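PDB 4ZXO: glycosyl hydrolase family 26 from Bacteroides ovatus, which hydrolyses beta-mannan, probably by cutting within the chain, and is likely to serve the bacterium's use of galactomannan. Local coordinates for residues M97-H103 with V159-H165; L204-G210 with I229-D235; Q238-Y244 with W281-L286. One frame throughout, in Å; residues are numbered along the deposited sequence.

The three contacts follow one another along the chain without nesting or crossing. From the N terminus, interaction 1 comes first: it pairs strands 97-101 and 159-162 and closes a 55-residue excursion that contains helix 132-147. Interaction 2 then closes a shorter excursion of 18 residues by pairing strands 203-207 and 231-235. The two touch, because strands 159-162 and 203-207 are neighbours in the same parallel sheet and Phe161 meets Leu204 and Ala206 through the backbone. Interaction 3 follows directly in sequence, closing 36 residues that include strand 266-271. Its centre lies about 22 Å from that of interaction 2, and it ties together two outer helices, 241-262 and 281-290.

Interaction 1. Residues M97-H103 with V159-H165; sequences MISLSWH and VVFRPWH
Ile98 to Leu100 pair with Val159 to Arg162 as neighbouring parallel strands in the buried heart of the chain, and the loops that follow carry the contact on to His103 and His165. Val160 N donates to Ile98 O (2.9 Å), Leu100 N to Val160 O, and Arg162 N to Leu100 O (2.8 Å). Val160 O is gripped twice: Ser99 OG, turned anti to its own nitrogen (chi1 -177°), reaches it at 2.8 Å from the face opposite to Leu100 N. The sheet is the barrel of a TIM fold, with Ser99, Val160, Ser101 and Arg162 directed to its interior, whereas Leu100 and Phe161 face the surrounding helices and meet helix 132-147. On that outer side Leu100 CD1 presses tightly on Val159 CG1 (3.5 Å), and Trp102 CE3 comes to the edge of the Phe161 ring at CZ (3.9 Å). Inside, two waters lie in the guanidinium plane of Arg162, one linking NE to Ser99 OG and the other linking NH2 to Ser101 OG; the same guanidinium forms salt bridges with Asp235 and Glu270. Beyond Ser101 the backbones part, and a water takes over, accepting from Trp102 N and donating to Arg162 O. A further water joins Trp102 O to Trp164 N. At the C-terminal ends of the strands, where TIM-barrel enzymes carry their active sites, His165 turns its edge to the face of His103 in an offset edge-to-face pair with planes at 75°. His165 CE1 stands over that face, while His103 ND1 is bonded to Asp64, which also binds Ser101 OG.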
loop_
_atom_site.group_PDB
_atom_site.type_symbol
_atom_site.label_atom_id
_atom_site.label_comp_id
_atom_site.label_asym_id
_atom_site.label_seq_id
_atom_site.Cartn_x
_atom_site.Cartn_y
_atom_site.Cartn_z
ATOM N N MET A 97 -8.564 -3.879 -6.797
ATOM C CA MET A 97 -7.889 -2.614 -6.538
ATOM C C MET A 97 -6.372 -2.767 -6.662
ATOM O O MET A 97 -5.842 -3.902 -6.472
ATOM C CB MET A 97 -8.207 -2.106 -5.103
ATOM C CG MET A 97 -7.931 -0.637 -4.943
ATOM S SD MET A 97 -8.061 -0.138 -3.219
ATOM C CE MET A 97 -6.338 -0.324 -2.693
ATOM N N ILE A 98 -5.690 -1.651 -6.975
ATOM C CA ILE A 98 -4.237 -1.615 -7.012
ATOM C C ILE A 98 -3.656 -0.574 -6.099
ATOM O O ILE A 98 -4.146 0.523 -6.040
ATOM C CB ILE A 98 -3.734 -1.338 -8.469
ATOM C CG1 ILE A 98 -4.190 -2.432 -9.437
ATOM C CG2 ILE A 98 -2.177 -1.151 -8.527
ATOM C CD1 ILE A 98 -5.504 -2.131 -10.159
ATOM N N SER A 99 -2.606 -0.947 -5.362
ATOM C CA SER A 99 -1.841 0.034 -4.609
ATOM C C SER A 99 -0.375 -0.046 -5.001
ATOM O O SER A 99 0.110 -1.115 -5.406
ATOM C CB SER A 99 -1.997 -0.197 -3.097
ATOM O OG SER A 99 -1.295 0.825 -2.380
ATOM N N LEU A 100 0.329 1.078 -4.967
ATOM C CA LEU A 100 1.765 1.090 -5.314
ATOM C C LEU A 100 2.552 1.763 -4.203
ATOM O O LEU A 100 2.173 2.888 -3.788
ATOM C CB LEU A 100 2.008 1.862 -6.621
ATOM C CG LEU A 100 1.329 1.175 -7.805
ATOM C CD1 LEU A 100 1.406 2.122 -9.013
ATOM C CD2 LEU A 100 2.014 -0.143 -8.175
ATOM N N SER A 101 3.589 1.102 -3.721
ATOM C CA SER A 101 4.523 1.746 -2.820
ATOM C C SER A 101 5.769 2.175 -3.600
ATOM O O SER A 101 5.883 1.892 -4.798
ATOM C CB SER A 101 4.889 0.809 -1.662
ATOM O OG SER A 101 5.181 -0.477 -2.160
ATOM N N TRP A 102 6.689 2.868 -2.940
ATOM C CA TRP A 102 7.845 3.425 -3.652
ATOM C C TRP A 102 9.057 3.391 -2.752
ATOM O O TRP A 102 9.343 4.386 -2.030
ATOM C CB TRP A 102 7.552 4.899 -4.083
ATOM C CG TRP A 102 8.556 5.459 -5.055
ATOM C CD1 TRP A 102 9.417 4.760 -5.875
ATOM C CD2 TRP A 102 8.774 6.842 -5.325
ATOM N NE1 TRP A 102 10.176 5.650 -6.618
ATOM C CE2 TRP A 102 9.805 6.927 -6.294
ATOM C CE3 TRP A 102 8.227 8.016 -4.807
ATOM C CZ2 TRP A 102 10.293 8.143 -6.786
ATOM C CZ3 TRP A 102 8.696 9.248 -5.308
ATOM C CH2 TRP A 102 9.728 9.303 -6.312
ATOM N N HIS A 103 9.780 2.272 -2.790
ATOM C CA HIS A 103 11.039 2.228 -2.047
ATOM C C HIS A 103 12.139 2.922 -2.896
ATOM O O HIS A 103 13.004 2.268 -3.550
ATOM C CB HIS A 103 11.421 0.776 -1.709
ATOM C CG HIS A 103 10.625 0.192 -0.592
ATOM N ND1 HIS A 103 9.337 -0.286 -0.750
ATOM C CD2 HIS A 103 10.971 -0.072 0.689
ATOM C CE1 HIS A 103 8.924 -0.807 0.401
ATOM N NE2 HIS A 103 9.893 -0.677 1.291
ATOM N N VAL A 159 -5.183 4.131 -8.860
ATOM C CA VAL A 159 -4.197 3.471 -7.985
ATOM C C VAL A 159 -4.140 4.189 -6.648
ATOM O O VAL A 159 -4.274 5.407 -6.592
ATOM C CB VAL A 159 -2.767 3.509 -8.663
ATOM C CG1 VAL A 159 -1.620 3.258 -7.673
ATOM C CG2 VAL A 159 -2.793 2.546 -9.842
ATOM N N VAL A 160 -3.993 3.428 -5.567
ATOM C CA VAL A 160 -3.673 4.046 -4.272
ATOM C C VAL A 160 -2.160 4.098 -4.165
ATOM O O VAL A 160 -1.519 3.064 -4.022
ATOM C CB VAL A 160 -4.272 3.289 -3.088
ATOM C CG1 VAL A 160 -3.834 3.928 -1.727
ATOM C CG2 VAL A 160 -5.808 3.248 -3.230
ATOM N N PHE A 161 -1.584 5.292 -4.241
ATOM C CA PHE A 161 -0.127 5.443 -4.242
ATOM C C PHE A 161 0.295 5.810 -2.804
ATOM O O PHE A 161 -0.323 6.703 -2.170
ATOM C CB PHE A 161 0.266 6.522 -5.229
ATOM C CG PHE A 161 1.747 6.794 -5.329
ATOM C CD1 PHE A 161 2.662 5.751 -5.469
ATOM C CD2 PHE A 161 2.215 8.120 -5.361
ATOM C CE1 PHE A 161 4.049 6.017 -5.559
ATOM C CE2 PHE A 161 3.603 8.384 -5.506
ATOM C CZ PHE A 161 4.505 7.337 -5.615
ATOM N N ARG A 162 1.273 5.083 -2.278
ATOM C CA ARG A 162 1.624 5.145 -0.848
ATOM C C ARG A 162 3.104 5.385 -0.687
ATOM O O ARG A 162 3.834 4.488 -0.214
ATOM C CB ARG A 162 1.197 3.797 -0.195
ATOM C CG ARG A 162 1.283 3.768 1.285
ATOM C CD ARG A 162 0.711 2.453 1.810
ATOM N NE ARG A 162 1.471 1.294 1.367
ATOM C CZ ARG A 162 2.459 0.717 2.089
ATOM N NH1 ARG A 162 2.878 1.272 3.244
ATOM N NH2 ARG A 162 3.093 -0.366 1.619
ATOM N N PRO A 163 3.594 6.562 -1.062
ATOM C CA PRO A 163 5.025 6.844 -0.960
ATOM C C PRO A 163 5.374 7.254 0.491
ATOM O O PRO A 163 4.464 7.516 1.284
ATOM C CB PRO A 163 5.205 8.042 -1.912
ATOM C CG PRO A 163 3.892 8.798 -1.731
ATOM C CD PRO A 163 2.862 7.669 -1.718
ATOM N N TRP A 164 6.658 7.342 0.806
ATOM C CA TRP A 164 7.103 7.982 2.067
ATOM C C TRP A 164 6.510 7.287 3.282
ATOM O O TRP A 164 6.122 7.914 4.281
ATOM C CB TRP A 164 6.723 9.479 2.106
ATOM C CG TRP A 164 7.035 10.227 0.817
ATOM C CD1 TRP A 164 6.148 10.950 0.046
ATOM C CD2 TRP A 164 8.296 10.264 0.120
ATOM N NE1 TRP A 164 6.779 11.438 -1.071
ATOM C CE2 TRP A 164 8.090 11.032 -1.061
ATOM C CE3 TRP A 164 9.569 9.694 0.361
ATOM C CZ2 TRP A 164 9.120 11.296 -1.964
ATOM C CZ3 TRP A 164 10.588 9.953 -0.551
ATOM C CH2 TRP A 164 10.343 10.722 -1.704
ATOM N N HIS A 165 6.434 5.972 3.203
ATOM C CA HIS A 165 5.772 5.192 4.255
ATOM C C HIS A 165 6.660 4.983 5.504
ATOM O O HIS A 165 7.875 5.181 5.486
ATOM C CB HIS A 165 5.295 3.850 3.649
ATOM C CG HIS A 165 6.388 2.923 3.236
ATOM N ND1 HIS A 165 7.335 3.237 2.277
ATOM C CD2 HIS A 165 6.612 1.626 3.587
ATOM C CE1 HIS A 165 8.127 2.188 2.106
ATOM N NE2 HIS A 165 7.695 1.193 2.878
HETATM O O HOH W 1 0.824 -0.276 -1.062
HETATM O O HOH W 2 3.055 -1.915 -1.232
HETATM O O HOH W 3 6.415 3.845 -0.347
HETATM O O HOH W 4 8.498 6.954 -1.263
#

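Interaction 2. Residues L204-G210 with I229-D235; sequences LLAYSPG and IDVLGTD
Leu204 lays its CD2 methyl across the carboxylate of Asp230, 3.8 Å from OD2, and the same oxygen accepts from the next residue. With CG beside its own backbone N (chi1 -58°), Asp230 turns OD2 back to Leu205 N, which reaches it at 2.9 Å in a nearly straight bond (165°) that uses the anti lone pair, and the aspartate thus stands in for a backbone acceptor at the start of the pairing. Leu205 O in turn is shared by two successive amides, Asp230 N in its carbonyl plane and Val231 N tilted from it. Ala206 CB packs on Val231 CB (3.9 Å). Tyr207 then carries two ladder bonds, its N donating to Val231 O and its O accepting from Gly233 N at 2.6 Å. Its CB touches Ile229 CG2 (3.8 Å), while the ring leads off to Tyr219, whose carbonyl meets the hydroxyl. Ser208 CB lies beside Asp235 OD1, which is hydrogen-bonded to Thr269 OG1, and Ser208 OG bonds Arg162 NH1. Pro209 O is gripped from opposite faces of its plane by Thr234 OG1 (2.9 Å) and Asp235 N. Gly210 closes the run with a CA-H...O contact from its CA to Asp235 O (3.2 Å). Two parallel strands, 203-207 and 231-235, joined through the short helix 216-219, make this a beta-alpha-beta unit of the TIM barrel.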
loop_
_atom_site.group_PDB
_atom_site.type_symbol
_atom_site.label_atom_id
_atom_site.label_comp_id
_atom_site.label_asym_id
_atom_site.label_seq_id
_atom_site.Cartn_x
_atom_site.Cartn_y
_atom_site.Cartn_z
ATOM N N LEU A 204 -4.992 8.101 -5.702
ATOM C CA LEU A 204 -5.377 8.404 -4.322
ATOM C C LEU A 204 -4.111 8.268 -3.497
ATOM O O LEU A 204 -3.388 7.303 -3.682
ATOM C CB LEU A 204 -6.417 7.427 -3.789
ATOM C CG LEU A 204 -7.702 7.467 -4.633
ATOM C CD1 LEU A 204 -8.683 6.445 -4.127
ATOM C CD2 LEU A 204 -8.311 8.866 -4.592
ATOM N N LEU A 205 -3.859 9.174 -2.572
ATOM C CA LEU A 205 -2.617 9.096 -1.780
ATOM C C LEU A 205 -2.856 8.519 -0.400
ATOM O O LEU A 205 -3.782 8.941 0.295
ATOM C CB LEU A 205 -1.991 10.518 -1.647
ATOM C CG LEU A 205 -1.482 11.061 -2.973
ATOM C CD1 LEU A 205 -0.941 12.490 -2.766
ATOM C CD2 LEU A 205 -0.408 10.147 -3.630
ATOM N N ALA A 206 -2.019 7.580 0.038
ATOM C CA ALA A 206 -2.193 6.958 1.357
ATOM C C ALA A 206 -0.986 7.274 2.245
ATOM O O ALA A 206 0.188 7.157 1.817
ATOM C CB ALA A 206 -2.343 5.403 1.226
ATOM N N TYR A 207 -1.311 7.629 3.473
ATOM C CA TYR A 207 -0.371 7.947 4.532
ATOM C C TYR A 207 -0.213 6.720 5.404
ATOM O O TYR A 207 -1.229 6.093 5.739
ATOM C CB TYR A 207 -0.965 9.118 5.309
ATOM C CG TYR A 207 -0.245 9.701 6.493
ATOM C CD1 TYR A 207 0.842 10.572 6.315
ATOM C CD2 TYR A 207 -0.740 9.499 7.799
ATOM C CE1 TYR A 207 1.453 11.194 7.407
ATOM C CE2 TYR A 207 -0.143 10.099 8.900
ATOM C CZ TYR A 207 0.939 10.991 8.694
ATOM O OH TYR A 207 1.584 11.613 9.730
ATOM N N SER A 208 1.015 6.309 5.762
ATOM C CA SER A 208 1.148 4.962 6.382
ATOM C C SER A 208 2.357 4.789 7.312
ATOM O O SER A 208 3.265 3.991 7.049
ATOM C CB SER A 208 1.157 3.866 5.268
ATOM O OG SER A 208 2.248 3.982 4.362
ATOM N N PRO A 209 2.364 5.509 8.419
ATOM C CA PRO A 209 3.391 5.272 9.438
ATOM C C PRO A 209 3.143 3.945 10.150
ATOM O O PRO A 209 2.066 3.346 10.007
ATOM C CB PRO A 209 3.197 6.449 10.417
ATOM C CG PRO A 209 1.713 6.654 10.378
ATOM C CD PRO A 209 1.366 6.510 8.857
ATOM N N GLY A 210 4.157 3.467 10.849
ATOM C CA GLY A 210 4.050 2.250 11.620
ATOM C C GLY A 210 3.397 2.453 12.986
ATOM O O GLY A 210 2.519 3.315 13.157
ATOM N N ILE A 229 -3.890 13.980 1.384
ATOM C CA ILE A 229 -4.042 12.565 1.729
ATOM C C ILE A 229 -5.490 12.140 1.526
ATOM O O ILE A 229 -6.418 12.860 1.881
ATOM C CB ILE A 229 -3.622 12.293 3.185
ATOM C CG1 ILE A 229 -2.109 12.625 3.384
ATOM C CG2 ILE A 229 -3.907 10.814 3.553
ATOM C CD1 ILE A 229 -1.153 11.781 2.441
ATOM N N ASP A 230 -5.668 10.967 0.941
ATOM C CA ASP A 230 -7.003 10.368 0.747
ATOM C C ASP A 230 -7.284 9.167 1.655
ATOM O O ASP A 230 -8.449 8.897 1.955
ATOM C CB ASP A 230 -7.162 9.917 -0.709
ATOM C CG ASP A 230 -6.981 11.048 -1.638
ATOM O OD1 ASP A 230 -7.787 11.988 -1.561
ATOM O OD2 ASP A 230 -6.034 11.060 -2.418
ATOM N N VAL A 231 -6.238 8.435 2.062
ATOM C CA VAL A 231 -6.427 7.193 2.835
ATOM C C VAL A 231 -5.480 7.220 4.018
ATOM O O VAL A 231 -4.279 7.479 3.836
ATOM C CB VAL A 231 -6.113 5.947 1.988
ATOM C CG1 VAL A 231 -6.204 4.652 2.859
ATOM C CG2 VAL A 231 -7.018 5.917 0.731
ATOM N N LEU A 232 -5.989 6.966 5.212
ATOM C CA LEU A 232 -5.148 6.884 6.417
ATOM C C LEU A 232 -4.790 5.413 6.667
ATOM O O LEU A 232 -5.684 4.586 6.892
ATOM C CB LEU A 232 -5.873 7.475 7.642
ATOM C CG LEU A 232 -6.208 8.953 7.490
ATOM C CD1 LEU A 232 -6.991 9.428 8.757
ATOM C CD2 LEU A 232 -4.955 9.811 7.211
ATOM N N GLY A 233 -3.506 5.089 6.622
ATOM C CA GLY A 233 -3.092 3.710 6.813
ATOM C C GLY A 233 -2.102 3.550 7.943
ATOM O O GLY A 233 -1.673 4.519 8.611
ATOM N N THR A 234 -1.720 2.301 8.155
ATOM C CA THR A 234 -0.639 2.011 9.107
ATOM C C THR A 234 -0.011 0.676 8.683
ATOM O O THR A 234 -0.675 -0.162 8.036
ATOM C CB THR A 234 -1.146 1.956 10.565
ATOM O OG1 THR A 234 -0.025 1.872 11.457
ATOM C CG2 THR A 234 -2.028 0.711 10.769
ATOM N N ASP A 235 1.275 0.526 8.978
ATOM C CA ASP A 235 2.007 -0.711 8.728
ATOM C C ASP A 235 2.386 -1.332 10.072
ATOM O O ASP A 235 3.201 -0.752 10.813
ATOM C CB ASP A 235 3.312 -0.456 7.922
ATOM C CG ASP A 235 3.077 0.033 6.512
ATOM O OD1 ASP A 235 1.901 0.215 6.101
ATOM O OD2 ASP A 235 4.118 0.240 5.816
#

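Interaction 3. Residues Q238-Y244 with W281-L286; sequences QFERSQY and WWTGTL
Tyr244 and Trp281 are the flat groups at the centre of this contact, and each is partly wrapped by its neighbours. Gln238 CB sits 3.5 Å above one face of the Tyr244 ring, toward the rim, while Thr285 CG2 comes to the ring's edge. Trp281 has Leu286 CB over one face, and Gln238 OE1 and Trp282 CZ3 lie at its edge. In the TIM-barrel fold the two segments belong to helices 241-262 and 281-290, which follow successive strands of the barrel, 231-235 and 266-271, and pack as part of its outer layer. The two rings meet obliquely, their planes at 34°, with Tyr244 CE2 3.8 Å from Trp281 CZ2. The hydroxyl of Tyr244 touches Leu286 CD1 (3.5 Å) and is hydrogen-bonded to Thr271. Trp281 NE1 donates to Gln238 OE1 at 2.7 Å, leaving in the indole plane but arriving well above the plane of the amide. The extended side chain of Gln238, its CG anti to N (chi1 176°), carries the oxygen across to the indole. A leucine in place of Trp281 would probably leave Gln238 OE1 without its indole donor and open a gap beside the Tyr244 ring. Helix 241-262 is N-capped by Glu240, whose OE1 accepts from Gln243 N (2.9 Å). In the other helix a pi-type turn makes Trp281 O accept from both Thr285 N and Leu286 N. Arg241, extended as far as NE, reaches across to that turn and uses the edge of its guanidinium twice. NE donates to Thr285 OG1 (2.8 Å), and NH2 donates to Gly284 O at 3.0 Å, with the oxygen in the guanidinium plane but the nitrogen above the plane of the carbonyl.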
loop_
_atom_site.group_PDB
_atom_site.type_symbol
_atom_site.label_atom_id
_atom_site.label_comp_id
_atom_site.label_asym_id
_atom_site.label_seq_id
_atom_site.Cartn_x
_atom_site.Cartn_y
_atom_site.Cartn_z
ATOM N N GLN A 238 3.386 -8.643 12.929
ATOM C CA GLN A 238 3.491 -9.407 14.150
ATOM C C GLN A 238 4.924 -9.914 14.404
ATOM O O GLN A 238 5.522 -10.634 13.590
ATOM C CB GLN A 238 2.551 -10.605 14.150
ATOM C CG GLN A 238 2.766 -11.439 15.441
ATOM C CD GLN A 238 1.714 -12.525 15.617
ATOM O OE1 GLN A 238 0.517 -12.301 15.357
ATOM N NE2 GLN A 238 2.145 -13.705 16.082
ATOM N N PHE A 239 5.456 -9.557 15.569
ATOM C CA PHE A 239 6.730 -10.094 16.005
ATOM C C PHE A 239 6.521 -11.001 17.185
ATOM O O PHE A 239 7.164 -12.056 17.283
ATOM C CB PHE A 239 7.733 -8.959 16.336
ATOM C CG PHE A 239 8.079 -8.180 15.145
ATOM C CD1 PHE A 239 8.887 -8.755 14.175
ATOM C CD2 PHE A 239 7.529 -6.938 14.917
ATOM C CE1 PHE A 239 9.187 -8.055 12.980
ATOM C CE2 PHE A 239 7.850 -6.222 13.747
ATOM C CZ PHE A 239 8.647 -6.791 12.773
ATOM N N GLU A 240 5.616 -10.612 18.063
ATOM C CA GLU A 240 5.154 -11.475 19.156
ATOM C C GLU A 240 3.637 -11.293 19.270
ATOM O O GLU A 240 3.141 -10.187 19.112
ATOM C CB GLU A 240 5.877 -11.115 20.453
ATOM C CG GLU A 240 5.545 -12.039 21.607
ATOM C CD GLU A 240 4.372 -11.567 22.423
ATOM O OE1 GLU A 240 4.108 -10.338 22.462
ATOM O OE2 GLU A 240 3.696 -12.448 23.000
ATOM N N ARG A 241 2.898 -12.368 19.507
ATOM C CA ARG A 241 1.461 -12.276 19.311
ATOM C C ARG A 241 0.767 -11.297 20.252
ATOM O O ARG A 241 -0.060 -10.512 19.794
ATOM C CB ARG A 241 0.833 -13.642 19.477
ATOM C CG ARG A 241 -0.657 -13.666 19.255
ATOM C CD ARG A 241 -1.190 -15.098 19.310
ATOM N NE ARG A 241 -2.603 -15.090 18.978
ATOM C CZ ARG A 241 -3.574 -14.906 19.865
ATOM N NH1 ARG A 241 -3.267 -14.701 21.151
ATOM N NH2 ARG A 241 -4.845 -14.955 19.474
ATOM N N SER A 242 1.051 -11.359 21.559
ATOM C CA SER A 242 0.347 -10.470 22.486
ATOM C C SER A 242 0.614 -8.987 22.160
ATOM O O SER A 242 -0.294 -8.133 22.172
ATOM C CB SER A 242 0.754 -10.791 23.939
ATOM O OG SER A 242 2.118 -10.429 24.187
ATOM N N GLN A 243 1.867 -8.683 21.843
ATOM C CA GLN A 243 2.246 -7.316 21.556
ATOM C C GLN A 243 1.550 -6.868 20.268
ATOM O O GLN A 243 1.070 -5.732 20.147
ATOM C CB GLN A 243 3.768 -7.193 21.408
ATOM C CG GLN A 243 4.259 -5.765 21.563
ATOM C CD GLN A 243 4.006 -5.193 22.969
ATOM O OE1 GLN A 243 3.910 -5.935 23.955
ATOM N NE2 GLN A 243 3.867 -3.872 23.051
ATOM N N TYR A 244 1.528 -7.751 19.276
ATOM C CA TYR A 244 0.849 -7.436 18.012
ATOM C C TYR A 244 -0.625 -7.110 18.234
ATOM O O TYR A 244 -1.150 -6.159 17.659
ATOM C CB TYR A 244 0.986 -8.607 17.056
ATOM C CG TYR A 244 0.255 -8.484 15.733
ATOM C CD1 TYR A 244 0.647 -7.576 14.739
ATOM C CD2 TYR A 244 -0.817 -9.316 15.450
ATOM C CE1 TYR A 244 -0.019 -7.518 13.522
ATOM C CE2 TYR A 244 -1.507 -9.265 14.225
ATOM C CZ TYR A 244 -1.073 -8.383 13.262
ATOM O OH TYR A 244 -1.714 -8.333 12.043
ATOM N N TRP A 281 -3.265 -18.539 12.345
ATOM C CA TRP A 281 -3.024 -17.082 12.457
ATOM C C TRP A 281 -4.168 -16.252 11.926
ATOM O O TRP A 281 -4.541 -15.240 12.527
ATOM C CB TRP A 281 -1.749 -16.649 11.728
ATOM C CG TRP A 281 -1.359 -15.234 12.051
ATOM C CD1 TRP A 281 -0.855 -14.786 13.237
ATOM C CD2 TRP A 281 -1.436 -14.106 11.194
ATOM N NE1 TRP A 281 -0.628 -13.449 13.181
ATOM C CE2 TRP A 281 -0.974 -12.993 11.933
ATOM C CE3 TRP A 281 -1.881 -13.912 9.876
ATOM C CZ2 TRP A 281 -0.927 -11.698 11.401
ATOM C CZ3 TRP A 281 -1.814 -12.588 9.321
ATOM C CH2 TRP A 281 -1.320 -11.513 10.102
ATOM N N TRP A 282 -4.731 -16.681 10.801
ATOM C CA TRP A 282 -5.722 -15.861 10.079
ATOM C C TRP A 282 -7.023 -15.692 10.864
ATOM O O TRP A 282 -7.498 -14.559 11.040
ATOM C CB TRP A 282 -6.011 -16.494 8.703
ATOM C CG TRP A 282 -4.761 -16.635 7.914
ATOM C CD1 TRP A 282 -3.981 -17.753 7.789
ATOM C CD2 TRP A 282 -4.066 -15.587 7.242
ATOM N NE1 TRP A 282 -2.838 -17.463 7.059
ATOM C CE2 TRP A 282 -2.890 -16.147 6.671
ATOM C CE3 TRP A 282 -4.355 -14.245 7.010
ATOM C CZ2 TRP A 282 -1.966 -15.392 5.957
ATOM C CZ3 TRP A 282 -3.452 -13.493 6.268
ATOM C CH2 TRP A 282 -2.261 -14.079 5.754
ATOM N N THR A 283 -7.611 -16.807 11.331
ATOM C CA THR A 283 -8.849 -16.693 12.106
ATOM C C THR A 283 -8.617 -16.519 13.568
ATOM O O THR A 283 -9.494 -16.040 14.290
ATOM C CB THR A 283 -9.787 -17.925 11.953
ATOM O OG1 THR A 283 -9.142 -19.119 12.459
ATOM C CG2 THR A 283 -10.138 -18.103 10.476
ATOM N N GLY A 284 -7.442 -16.903 14.030
ATOM C CA GLY A 284 -7.218 -16.867 15.458
ATOM C C GLY A 284 -6.543 -15.623 15.974
ATOM O O GLY A 284 -6.627 -15.324 17.148
ATOM N N THR A 285 -5.844 -14.918 15.102
ATOM C CA THR A 285 -5.167 -13.664 15.498
ATOM C C THR A 285 -5.620 -12.476 14.648
ATOM O O THR A 285 -6.109 -11.496 15.179
ATOM C CB THR A 285 -3.650 -13.827 15.403
ATOM O OG1 THR A 285 -3.261 -14.865 16.304
ATOM C CG2 THR A 285 -2.921 -12.579 15.838
ATOM N N LEU A 286 -5.472 -12.555 13.329
ATOM C CA LEU A 286 -5.751 -11.370 12.513
ATOM C C LEU A 286 -7.243 -10.981 12.487
ATOM O O LEU A 286 -7.626 -9.817 12.755
ATOM C CB LEU A 286 -5.275 -11.616 11.087
ATOM C CG LEU A 286 -5.480 -10.433 10.146
ATOM C CD1 LEU A 286 -4.675 -9.190 10.478
ATOM C CD2 LEU A 286 -5.197 -10.782 8.678
#